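Local atomic coordinates of flavin-nucleotide-binding protein (Azotobacter vinelandii, PDB entry 6RK0), a protein that binds FAD and heme b and probably acts as a low-potential terminal oxidase associated with the iron-only nitrogenase of this nitrogen-fixing bacterium. Residues 43-48 with 60-65; 68-73 with 159-164. One frame throughout, in Å; residues are numbered along the deposited sequence.

Contact 1. Residues 43-48 with 60-65; sequences PLAHVG and TFFWRE. With FAD (flavin-adenine dinucleotide), chain F.
P43 meets F62 and F61 with two different parts of itself. Its carbonyl O accepts the backbone N of F62 at 2.9 Å, a bent bond with 142° at the hydrogen. The same O also takes a CA-H...O contact from F61. The F61 ring is modelled in two conformers; in one of them P43 CB stands over a ring face, 3.8 Å from the ring centroid, so this CH-pi contact is doubtful as a constant feature. T60 pairs with A45 at an antiparallel hydrogen-bonded position, both amides bonded: A45 N gives to T60 O at 2.8 Å and T60 N to A45 O at 2.9 Å. Beyond that pair CG2 of T60 rests on CG2 of V47. A chi1 of 75° puts F62 CG between the backbone N and the carbonyl carbon, which carries the ring back to the other strand, where CD1 lies 3.5 Å from A45 CB. Were F62 an alanine, A45 CB would probably lose this aromatic neighbour and a gap would open beside L39 and V92, which the ring also touches. On the flavin side, F61 N donates to FAD O4 at 3.2 Å and L44 CD1 approaches the methyl carbon C7M. The hairpin of strands 44-51 and 54-65, within the pyridoxamine 5'-phosphate oxidase family region, thus spends its paired amides on its own register, while the amide of F61, at a non-hydrogen-bonded position opposite L44, remains available for the flavin carbonyl and probably helps hold the isoalloxazine beside the hairpin.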
loop_
_atom_site.group_PDB
_atom_site.type_symbol
_atom_site.label_atom_id
_atom_site.label_comp_id
_atom_site.label_asym_id
_atom_site.label_seq_id
_atom_site.Cartn_x
_atom_site.Cartn_y
_atom_site.Cartn_z
ATOM N N PRO A 43 -4.908 5.486 6.936
ATOM C CA PRO A 43 -5.649 4.335 7.453
ATOM C C PRO A 43 -5.248 3.019 6.826
ATOM O O PRO A 43 -5.792 1.993 7.260
ATOM C CB PRO A 43 -7.086 4.668 7.054
ATOM C CG PRO A 43 -6.919 5.361 5.727
ATOM C CD PRO A 43 -5.664 6.187 5.879
ATOM N N LEU A 44 -4.376 3.011 5.811
ATOM C CA LEU A 44 -4.175 1.803 5.010
ATOM C C LEU A 44 -2.881 1.077 5.373
ATOM O O LEU A 44 -1.771 1.626 5.173
ATOM C CB LEU A 44 -4.176 2.146 3.517
ATOM C CG LEU A 44 -3.938 0.986 2.553
ATOM C CD1 LEU A 44 -4.990 -0.103 2.715
ATOM C CD2 LEU A 44 -3.860 1.475 1.112
ATOM N N ALA A 45 -3.028 -0.176 5.822
ATOM C CA ALA A 45 -1.913 -1.073 6.137
ATOM C C ALA A 45 -1.926 -2.275 5.211
ATOM O O ALA A 45 -2.934 -2.567 4.552
ATOM C CB ALA A 45 -2.019 -1.551 7.581
ATOM N N HIS A 46 -0.829 -3.018 5.255
ATOM C CA HIS A 46 -0.706 -4.297 4.576
ATOM C C HIS A 46 -0.150 -5.292 5.581
ATOM O O HIS A 46 0.961 -5.124 6.091
ATOM C CB HIS A 46 0.214 -4.175 3.342
ATOM C CG HIS A 46 -0.410 -3.386 2.241
ATOM N ND1 HIS A 46 -0.433 -2.011 2.220
ATOM C CD2 HIS A 46 -1.144 -3.782 1.165
ATOM C CE1 HIS A 46 -1.159 -1.622 1.178
ATOM N NE2 HIS A 46 -1.596 -2.668 0.513
ATOM N N VAL A 47 -0.929 -6.328 5.882
ATOM C CA VAL A 47 -0.588 -7.307 6.917
ATOM C C VAL A 47 -0.059 -8.570 6.270
ATOM O O VAL A 47 -0.737 -9.153 5.401
ATOM C CB VAL A 47 -1.804 -7.619 7.811
ATOM C CG1 VAL A 47 -1.479 -8.753 8.791
ATOM C CG2 VAL A 47 -2.241 -6.381 8.557
ATOM N N GLY A 48 1.121 -9.012 6.711
ATOM C CA GLY A 48 1.731 -10.251 6.216
ATOM C C GLY A 48 1.440 -11.374 7.197
ATOM O O GLY A 48 1.636 -11.227 8.398
ATOM N N THR A 60 -5.607 -3.701 4.513
ATOM C CA THR A 60 -6.677 -3.519 5.483
ATOM C C THR A 60 -6.581 -2.128 6.095
ATOM O O THR A 60 -5.507 -1.532 6.157
ATOM C CB THR A 60 -6.604 -4.625 6.542
ATOM O OG1 THR A 60 -7.801 -4.597 7.304
ATOM C CG2 THR A 60 -5.350 -4.483 7.445
ATOM N N PHE A 61 -7.707 -1.623 6.583
ATOM C CA PHE A 61 -7.680 -0.415 7.402
ATOM C C PHE A 61 -7.127 -0.726 8.790
ATOM O O PHE A 61 -7.216 -1.866 9.262
ATOM C CB PHE A 61 -9.076 0.212 7.496
ATOM C CG PHE A 61 -9.344 1.244 6.404
ATOM C CD1 PHE A 61 -8.718 1.155 5.122
ATOM C CD2 PHE A 61 -10.035 2.387 6.693
ATOM C CE1 PHE A 61 -8.959 2.119 4.119
ATOM C CE2 PHE A 61 -10.302 3.334 5.711
ATOM C CZ PHE A 61 -9.760 3.216 4.431
ATOM N N PHE A 62 -6.579 0.300 9.457
ATOM C CA PHE A 62 -6.161 0.154 10.848
ATOM C C PHE A 62 -6.311 1.471 11.557
ATOM O O PHE A 62 -6.408 2.531 10.930
ATOM C CB PHE A 62 -4.690 -0.330 10.959
ATOM C CG PHE A 62 -3.699 0.761 10.655
ATOM C CD1 PHE A 62 -3.450 1.167 9.347
ATOM C CD2 PHE A 62 -3.128 1.490 11.678
ATOM C CE1 PHE A 62 -2.639 2.234 9.079
ATOM C CE2 PHE A 62 -2.305 2.573 11.422
ATOM C CZ PHE A 62 -2.053 2.944 10.122
ATOM N N TRP A 63 -6.321 1.391 12.893
ATOM C CA TRP A 63 -6.335 2.597 13.706
ATOM C C TRP A 63 -5.407 2.404 14.901
ATOM O O TRP A 63 -5.165 1.278 15.329
ATOM C CB TRP A 63 -7.751 3.013 14.124
ATOM C CG TRP A 63 -8.463 2.114 15.063
ATOM C CD1 TRP A 63 -8.676 2.357 16.406
ATOM C CD2 TRP A 63 -9.135 0.858 14.778
ATOM N NE1 TRP A 63 -9.409 1.331 16.942
ATOM C CE2 TRP A 63 -9.727 0.417 15.979
ATOM C CE3 TRP A 63 -9.328 0.092 13.621
ATOM C CZ2 TRP A 63 -10.493 -0.774 16.040
ATOM C CZ3 TRP A 63 -10.112 -1.072 13.675
ATOM C CH2 TRP A 63 -10.655 -1.498 14.888
ATOM N N ARG A 64 -4.892 3.502 15.434
ATOM C CA ARG A 64 -3.998 3.448 16.580
ATOM C C ARG A 64 -4.716 3.951 17.820
ATOM O O ARG A 64 -5.418 4.971 17.780
ATOM C CB ARG A 64 -2.761 4.317 16.347
ATOM C CG ARG A 64 -1.734 4.204 17.470
ATOM C CD ARG A 64 -0.481 5.022 17.255
ATOM N NE ARG A 64 -0.671 6.467 17.279
ATOM C CZ ARG A 64 -0.641 7.194 18.389
ATOM N NH1 ARG A 64 -0.489 6.629 19.587
ATOM N NH2 ARG A 64 -0.726 8.508 18.295
ATOM N N GLU A 65 -4.531 3.244 18.928
ATOM C CA GLU A 65 -4.904 3.755 20.261
ATOM C C GLU A 65 -3.675 3.601 21.150
ATOM O O GLU A 65 -3.283 2.473 21.481
ATOM C CB GLU A 65 -6.093 2.998 20.856
ATOM C CG GLU A 65 -7.318 3.016 19.991
ATOM C CD GLU A 65 -8.505 2.349 20.642
ATOM O OE1 GLU A 65 -8.490 2.115 21.908
ATOM O OE2 GLU A 65 -9.506 2.066 19.912
HETATM P PA FAD F . -10.400 -15.117 1.452
HETATM O O1A FAD F . -11.561 -14.887 0.568
HETATM O O2A FAD F . -10.475 -16.195 2.458
HETATM O O5B FAD F . -9.079 -15.300 0.586
HETATM C C5B FAD F . -9.042 -16.314 -0.443
HETATM C C4B FAD F . -8.293 -15.792 -1.627
HETATM O O4B FAD F . -8.964 -14.629 -2.163
HETATM C C3B FAD F . -6.883 -15.288 -1.334
HETATM O O3B FAD F . -5.938 -16.346 -1.202
HETATM C C2B FAD F . -6.636 -14.357 -2.523
HETATM O O2B FAD F . -6.231 -15.110 -3.654
HETATM C C1B FAD F . -8.028 -13.754 -2.766
HETATM N N9A FAD F . -8.178 -12.430 -2.154
HETATM C C8A FAD F . -8.540 -12.143 -0.871
HETATM N N7A FAD F . -8.524 -10.860 -0.598
HETATM C C5A FAD F . -8.119 -10.265 -1.787
HETATM C C6A FAD F . -7.895 -8.921 -2.149
HETATM N N6A FAD F . -8.028 -7.878 -1.315
HETATM N N1A FAD F . -7.461 -8.683 -3.411
HETATM C C2A FAD F . -7.293 -9.714 -4.249
HETATM N N3A FAD F . -7.476 -11.020 -4.011
HETATM C C4A FAD F . -7.889 -11.222 -2.755
HETATM N N1 FAD F . -10.821 -6.367 4.918
HETATM C C2 FAD F . -11.216 -6.307 6.226
HETATM O O2 FAD F . -11.646 -7.300 6.813
HETATM N N3 FAD F . -11.123 -5.134 6.917
HETATM C C4 FAD F . -10.642 -3.948 6.398
HETATM O O4 FAD F . -10.520 -2.946 7.110
HETATM C C4X FAD F . -10.291 -4.002 4.992
HETATM N N5 FAD F . -9.873 -2.879 4.403
HETATM C C5X FAD F . -9.426 -2.976 3.083
HETATM C C6 FAD F . -8.918 -1.832 2.452
HETATM C C7 FAD F . -8.446 -1.885 1.139
HETATM C C7M FAD F . -7.929 -0.633 0.482
HETATM C C8 FAD F . -8.511 -3.097 0.435
HETATM C C8M FAD F . -7.985 -3.222 -0.965
HETATM C C9 FAD F . -9.048 -4.231 1.050
HETATM C C9A FAD F . -9.517 -4.183 2.362
HETATM N N10 FAD F . -10.077 -5.307 3.010
HETATM C C10 FAD F . -10.400 -5.261 4.337
HETATM C "C1'" FAD F . -10.223 -6.605 2.334
HETATM C "C2'" FAD F . -9.050 -7.539 2.601
HETATM O "O2'" FAD F . -7.952 -7.183 1.773
HETATM C "C3'" FAD F . -9.432 -8.990 2.317
HETATM O "O3'" FAD F . -9.870 -9.099 0.966
HETATM C "C4'" FAD F . -10.517 -9.535 3.240
HETATM O "O4'" FAD F . -10.188 -9.237 4.600
HETATM C "C5'" FAD F . -10.720 -11.018 3.058
HETATM O "O5'" FAD F . -9.454 -11.689 3.298
HETATM P P FAD F . -9.409 -13.240 3.513
HETATM O O1P FAD F . -10.291 -13.658 4.663
HETATM O O2P FAD F . -7.957 -13.633 3.555
HETATM O O3P FAD F . -10.053 -13.740 2.141
#

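Contact 2. Residues 68-73 with 159-164. With HEM (protoporphyrin IX containing Fe), chain C.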
loop_
_atom_site.group_PDB
_atom_site.type_symbol
_atom_site.label_atom_id
_atom_site.label_comp_id
_atom_site.label_asym_id
_atom_site.label_seq_id
_atom_site.Cartn_x
_atom_site.Cartn_y
_atom_site.Cartn_z
ATOM N N ARG A 68 -0.825 0.617 20.675
ATOM C CA ARG A 68 -1.238 -0.514 19.857
ATOM C C ARG A 68 -1.994 -0.020 18.629
ATOM O O ARG A 68 -2.658 1.029 18.657
ATOM C CB ARG A 68 -2.146 -1.505 20.598
ATOM C CG ARG A 68 -1.509 -2.007 21.921
ATOM C CD ARG A 68 -2.340 -3.049 22.616
ATOM N NE ARG A 68 -2.376 -4.307 21.895
ATOM C CZ ARG A 68 -1.392 -5.209 21.909
ATOM N NH1 ARG A 68 -0.255 -5.030 22.616
ATOM N NH2 ARG A 68 -1.529 -6.318 21.207
ATOM N N VAL A 69 -1.916 -0.806 17.551
ATOM C CA VAL A 69 -2.772 -0.626 16.394
ATOM C C VAL A 69 -3.761 -1.764 16.326
ATOM O O VAL A 69 -3.510 -2.869 16.835
ATOM C CB VAL A 69 -2.005 -0.506 15.061
ATOM C CG1 VAL A 69 -1.203 0.772 15.024
ATOM C CG2 VAL A 69 -1.205 -1.749 14.778
ATOM N N TYR A 70 -4.890 -1.484 15.683
ATOM C CA TYR A 70 -6.041 -2.362 15.634
ATOM C C TYR A 70 -6.520 -2.486 14.195
ATOM O O TYR A 70 -6.412 -1.537 13.414
ATOM C CB TYR A 70 -7.226 -1.756 16.449
ATOM C CG TYR A 70 -6.916 -1.645 17.933
ATOM C CD1 TYR A 70 -6.103 -0.621 18.425
ATOM C CD2 TYR A 70 -7.408 -2.595 18.837
ATOM C CE1 TYR A 70 -5.790 -0.544 19.799
ATOM C CE2 TYR A 70 -7.095 -2.508 20.201
ATOM C CZ TYR A 70 -6.278 -1.495 20.658
ATOM O OH TYR A 70 -6.010 -1.449 22.001
ATOM N N TRP A 71 -7.108 -3.641 13.868
ATOM C CA TRP A 71 -7.773 -3.830 12.584
ATOM C C TRP A 71 -8.929 -4.805 12.802
ATOM O O TRP A 71 -9.017 -5.472 13.847
ATOM C CB TRP A 71 -6.802 -4.262 11.473
ATOM C CG TRP A 71 -6.105 -5.575 11.683
ATOM C CD1 TRP A 71 -6.384 -6.769 11.082
ATOM C CD2 TRP A 71 -4.934 -5.817 12.495
ATOM N NE1 TRP A 71 -5.468 -7.720 11.479
ATOM C CE2 TRP A 71 -4.566 -7.160 12.334
ATOM C CE3 TRP A 71 -4.150 -5.012 13.329
ATOM C CZ2 TRP A 71 -3.452 -7.728 12.993
ATOM C CZ3 TRP A 71 -3.068 -5.577 14.010
ATOM C CH2 TRP A 71 -2.740 -6.905 13.815
ATOM N N HIS A 72 -9.847 -4.857 11.840
ATOM C CA HIS A 72 -11.087 -5.599 11.998
ATOM C C HIS A 72 -11.389 -6.419 10.752
ATOM O O HIS A 72 -10.906 -6.134 9.656
ATOM C CB HIS A 72 -12.279 -4.669 12.296
ATOM C CG HIS A 72 -12.929 -4.111 11.053
ATOM N ND1 HIS A 72 -12.295 -3.258 10.166
ATOM C CD2 HIS A 72 -14.152 -4.337 10.517
ATOM C CE1 HIS A 72 -13.096 -3.018 9.150
ATOM N NE2 HIS A 72 -14.229 -3.648 9.342
ATOM N N GLY A 73 -12.276 -7.394 10.911
ATOM C CA GLY A 73 -12.772 -8.173 9.790
ATOM C C GLY A 73 -13.758 -9.188 10.307
ATOM O O GLY A 73 -14.411 -8.977 11.331
ATOM N N THR A 159 -17.888 -9.729 14.116
ATOM C CA THR A 159 -16.679 -8.974 13.790
ATOM C C THR A 159 -15.523 -9.440 14.666
ATOM O O THR A 159 -15.703 -9.680 15.854
ATOM C CB THR A 159 -16.926 -7.478 14.013
ATOM O OG1 THR A 159 -18.123 -7.081 13.329
ATOM C CG2 THR A 159 -15.793 -6.599 13.502
ATOM N N ALA A 160 -14.349 -9.583 14.076
ATOM C CA ALA A 160 -13.112 -9.762 14.820
ATOM C C ALA A 160 -12.381 -8.421 14.884
ATOM O O ALA A 160 -12.427 -7.637 13.921
ATOM C CB ALA A 160 -12.198 -10.766 14.124
ATOM N N VAL A 161 -11.715 -8.173 16.015
ATOM C CA VAL A 161 -10.774 -7.082 16.133
ATOM C C VAL A 161 -9.473 -7.643 16.677
ATOM O O VAL A 161 -9.468 -8.345 17.692
ATOM C CB VAL A 161 -11.299 -5.941 17.027
ATOM C CG1 VAL A 161 -10.222 -4.879 17.205
ATOM C CG2 VAL A 161 -12.570 -5.353 16.439
ATOM N N ALA A 162 -8.385 -7.355 15.971
ATOM C CA ALA A 162 -7.052 -7.747 16.398
ATOM C C ALA A 162 -6.246 -6.504 16.730
ATOM O O ALA A 162 -6.533 -5.411 16.233
ATOM C CB ALA A 162 -6.334 -8.498 15.255
ATOM N N SER A 163 -5.219 -6.676 17.559
ATOM C CA SER A 163 -4.303 -5.577 17.825
ATOM C C SER A 163 -2.871 -6.069 17.931
ATOM O O SER A 163 -2.604 -7.240 18.222
ATOM C CB SER A 163 -4.681 -4.803 19.082
ATOM O OG SER A 163 -4.349 -5.487 20.255
ATOM N N LEU A 164 -1.957 -5.125 17.728
ATOM C CA LEU A 164 -0.534 -5.391 17.745
ATOM C C LEU A 164 0.157 -4.209 18.392
ATOM O O LEU A 164 -0.127 -3.058 18.067
ATOM C CB LEU A 164 -0.033 -5.567 16.308
ATOM C CG LEU A 164 1.436 -5.859 16.093
ATOM C CD1 LEU A 164 1.844 -7.221 16.678
ATOM C CD2 LEU A 164 1.763 -5.812 14.576
HETATM C CHA HEM C . -15.256 -6.263 6.428
HETATM C CHB HEM C . -14.220 -1.619 5.871
HETATM C CHC HEM C . -16.389 -0.669 10.072
HETATM C CHD HEM C . -17.681 -5.258 10.473
HETATM C C1A HEM C . -14.812 -5.071 5.925
HETATM C C2A HEM C . -14.110 -4.951 4.652
HETATM C C3A HEM C . -13.804 -3.651 4.483
HETATM C C4A HEM C . -14.328 -2.973 5.659
HETATM C CMA HEM C . -13.108 -2.962 3.342
HETATM C CAA HEM C . -13.816 -6.093 3.667
HETATM C CBA HEM C . -15.038 -6.470 2.784
HETATM C CGA HEM C . -14.515 -7.218 1.586
HETATM O O1A HEM C . -14.459 -6.662 0.432
HETATM O O2A HEM C . -14.091 -8.408 1.763
HETATM C C1B HEM C . -14.734 -0.937 6.943
HETATM C C2B HEM C . -14.561 0.475 7.189
HETATM C C3B HEM C . -15.159 0.720 8.364
HETATM C C4B HEM C . -15.719 -0.522 8.865
HETATM C CMB HEM C . -13.814 1.402 6.238
HETATM C CAB HEM C . -15.322 2.006 9.138
HETATM C CBB HEM C . -15.077 3.226 8.675
HETATM C C1C HEM C . -16.924 -1.832 10.546
HETATM C C2C HEM C . -17.655 -1.948 11.772
HETATM C C3C HEM C . -18.064 -3.216 11.868
HETATM C C4C HEM C . -17.562 -3.912 10.712
HETATM C CMC HEM C . -17.841 -0.803 12.756
HETATM C CAC HEM C . -18.896 -3.863 12.942
HETATM C CBC HEM C . -19.898 -3.177 13.541
HETATM C C1D HEM C . -17.093 -5.954 9.423
HETATM C C2D HEM C . -17.189 -7.370 9.220
HETATM C C3D HEM C . -16.515 -7.655 8.104
HETATM C C4D HEM C . -15.982 -6.405 7.592
HETATM C CMD HEM C . -17.928 -8.353 10.125
HETATM C CAD HEM C . -16.375 -9.004 7.411
HETATM C CBD HEM C . -17.476 -9.172 6.346
HETATM C CGD HEM C . -17.490 -10.589 5.803
HETATM O O1D HEM C . -16.718 -10.902 4.876
HETATM O O2D HEM C . -18.268 -11.426 6.316
HETATM N NA HEM C . -14.943 -3.851 6.525
HETATM N NB HEM C . -15.443 -1.534 7.954
HETATM N NC HEM C . -16.883 -3.036 9.916
HETATM N ND HEM C . -16.360 -5.372 8.425
HETATM FE FE HEM C . -15.896 -3.466 8.245
HETATM O O HOH W 1 -17.664 -3.147 7.130
#
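S163 OG is gripped side-on by two nitrogens of R68: NE at 2.8 Å and NH2 at 3.1 Å. Both bonds lie within 1° of the guanidinium plane, so the hydroxyl oxygen sits at the edge of the group, while the carbonyl carbon of L164 lies over one of its faces. The bend in the arginine chain at chi3 (69°) turns this edge back onto the neighbouring strand. S163 serves a second partner with its CB, which stands over the Y70 ring at 3.8 Å from the centroid. On the opposite face of the sheet, A162 CB makes a second CH-pi contact, 3.9 Å from the centroid of the six-membered ring of W71, and L164 CB reaches that indole at its edge. These side chains hang on a regular antiparallel ladder: V69 with L164, W71 with A162 and G73 with A160 each exchange two backbone hydrogen bonds, and the segment axes run at 155°. The far end of the ladder carries the heme. H72 NE2 coordinates the iron at 2.0 Å, with a water as the sixth ligand at 2.1 Å from the metal. H72 CB lies 3.4 Å from A160 O, and T159 CG2 meets the edge of the imidazole; T159 OG1 is hydrogen-bonded to E155 O. H72 O is hydrogen-bonded to FAD N3, so one residue contacts both cofactors. Strand 68-74 lies between strands 54-65 and 159-165, and 121-122 pairs with the latter. Helix 126-140 packs against H72, T159 and V161 through L133, whereas V69, W71 and L164 face L90 of strand 88-100.

Both contacts are buried antiparallel pairings in one sheet, but contact 1 lies about 4 Å from the centre of the chain and contact 2 about 13 Å, measured between centres. They are in series along the chain, and strands 54-65 and 68-74 are direct neighbours: W63 O and Y70 N, 2.8 Å apart, probably form a hydrogen bond between them. Contact 1 is short, with two bridged pairs and mainly apolar side-chain meetings, and it presents the flavin with a backbone amide. Contact 2 has five bridges, more buried area (624 against 388 Å²) and an arginine-serine grip at its partly exposed end, and it supplies the axial ligand of the heme.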